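Side-chain contact in Cyclase/dehydrase (Mycobacterium smegmatis str. MC2 155, PDB 5Z8O), which is of unknown function but belongs to the START superfamily and may bind a lipid or another hydrophobic ligand: residues Thr18-Asp23 with Glu138-Gln143. Sequence-based numbering, arbitrary orientation.
Sequences TSIVSD and EGRVEQ
R140, whose aliphatic stem packs against I20, donates from NH1 to OE1 of Q143 one turn nearer the end of the same helix, at 2.7 Å. The bond is bent, with an N-H...O angle of 139°, and OE1 lies out of the guanidinium plane. NH2 of R140 bonds to Q29 OE1, and this second anchor should limit rotation of the guanidinium.

The contact between the two helices is apolar and small, and rests on I20. Its two branches divide the work: CG2 meets R140 CG at 3.8 Å, while the tip of the extended other branch, CD1, reaches V141 CG2 at 3.9 Å and also lies 4.1 Å from R140 CG. The I20 and V141 side chains run nearly at right angles to each other. With CG anti to the backbone N (chi1 -178°), R140 presents that methylene to I20; the bend at chi2 (60°) then turns CD and the guanidinium away from it. D23 OD2 remains 5.3 Å from R140 NH2, too far for a salt bridge.

Where helix 14-22 ends, T18 O accepts from both S22 N and S22 OG (2.8 Å from OG), which approach from opposite faces of the carbonyl plane.

L137 and L144 of helix 119-144 extend the apolar surface around I20, and W30 of helix 27-30 touches both I20 and R140. V21 and T18 face strand 86-97 and V141 meets strand 4-10, so the contact ties a short helix to the long C-terminal helix beside the antiparallel sheet, as in the helix-grip fold of START-like proteins.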
# COMPACT_ATOMS: atom_id res chain seq x y z
N THR B 18 -7.65 -19.48 14.48
CA THR B 18 -6.78 -19.44 13.32
C THR B 18 -7.50 -18.87 12.10
O THR B 18 -6.94 -18.07 11.36
CB THR B 18 -6.24 -20.84 13.00
OG1 THR B 18 -5.38 -21.30 14.06
CG2 THR B 18 -5.48 -20.84 11.68
N SER B 19 -8.77 -19.24 11.91
CA SER B 19 -9.53 -18.72 10.78
C SER B 19 -9.80 -17.23 10.92
O SER B 19 -9.77 -16.49 9.92
CB SER B 19 -10.83 -19.51 10.62
OG SER B 19 -11.74 -19.25 11.69
N ILE B 20 -10.08 -16.76 12.13
CA ILE B 20 -10.36 -15.34 12.33
C ILE B 20 -9.10 -14.51 12.10
O ILE B 20 -9.12 -13.52 11.35
CB ILE B 20 -10.93 -15.09 13.73
CG1 ILE B 20 -12.27 -15.80 13.92
CG2 ILE B 20 -11.08 -13.60 13.98
CD1 ILE B 20 -12.78 -15.75 15.36
N VAL B 21 -7.99 -14.91 12.72
CA VAL B 21 -6.74 -14.16 12.60
C VAL B 21 -6.20 -14.23 11.18
O VAL B 21 -5.59 -13.26 10.70
CB VAL B 21 -5.72 -14.68 13.63
CG1 VAL B 21 -4.39 -13.96 13.48
CG2 VAL B 21 -6.26 -14.49 15.04
N SER B 22 -6.41 -15.34 10.48
CA SER B 22 -5.89 -15.49 9.12
C SER B 22 -6.76 -14.80 8.08
O SER B 22 -6.29 -14.54 6.97
CB SER B 22 -5.75 -16.97 8.76
OG SER B 22 -7.02 -17.58 8.64
N ASP B 23 -8.03 -14.53 8.40
CA ASP B 23 -8.96 -13.89 7.47
C ASP B 23 -8.70 -12.39 7.47
O ASP B 23 -9.46 -11.59 8.03
CB ASP B 23 -10.40 -14.20 7.85
CG ASP B 23 -11.38 -13.87 6.75
OD1 ASP B 23 -10.96 -13.27 5.73
OD2 ASP B 23 -12.57 -14.18 6.92
N GLU B 138 -12.35 -10.98 21.10
CA GLU B 138 -13.39 -11.56 21.95
C GLU B 138 -14.77 -11.33 21.36
O GLU B 138 -15.60 -12.25 21.31
CB GLU B 138 -13.30 -10.96 23.36
CG GLU B 138 -12.05 -11.35 24.12
CD GLU B 138 -12.06 -10.86 25.55
OE1 GLU B 138 -12.91 -10.00 25.88
OE2 GLU B 138 -11.21 -11.31 26.34
N GLY B 139 -15.05 -10.10 20.91
CA GLY B 139 -16.33 -9.82 20.30
C GLY B 139 -16.55 -10.62 19.02
O GLY B 139 -17.65 -11.13 18.79
N ARG B 140 -15.52 -10.73 18.19
CA ARG B 140 -15.63 -11.50 16.96
C ARG B 140 -15.86 -12.98 17.25
O ARG B 140 -16.58 -13.66 16.51
CB ARG B 140 -14.38 -11.30 16.10
CG ARG B 140 -14.40 -12.02 14.77
CD ARG B 140 -15.57 -11.55 13.92
NE ARG B 140 -15.38 -11.88 12.51
CZ ARG B 140 -16.18 -11.45 11.53
NH1 ARG B 140 -17.23 -10.68 11.82
NH2 ARG B 140 -15.94 -11.79 10.27
N VAL B 141 -15.25 -13.50 18.32
CA VAL B 141 -15.45 -14.90 18.70
C VAL B 141 -16.89 -15.13 19.13
O VAL B 141 -17.54 -16.09 18.68
CB VAL B 141 -14.45 -15.31 19.80
CG1 VAL B 141 -14.85 -16.64 20.42
CG2 VAL B 141 -13.05 -15.39 19.22
N GLU B 142 -17.41 -14.26 20.00
CA GLU B 142 -18.80 -14.39 20.43
C GLU B 142 -19.76 -14.24 19.25
O GLU B 142 -20.79 -14.93 19.19
CB GLU B 142 -19.11 -13.33 21.50
CG GLU B 142 -20.59 -13.13 21.79
CD GLU B 142 -21.19 -14.22 22.65
OE1 GLU B 142 -20.43 -14.96 23.30
OE2 GLU B 142 -22.44 -14.32 22.68
N GLN B 143 -19.43 -13.37 18.30
CA GLN B 143 -20.29 -13.19 17.14
C GLN B 143 -20.29 -14.43 16.24
O GLN B 143 -21.32 -14.78 15.66
CB GLN B 143 -19.86 -11.94 16.37
CG GLN B 143 -20.69 -11.62 15.14
CD GLN B 143 -19.96 -10.71 14.18
OE1 GLN B 143 -18.73 -10.71 14.11
NE2 GLN B 143 -20.72 -9.92 13.42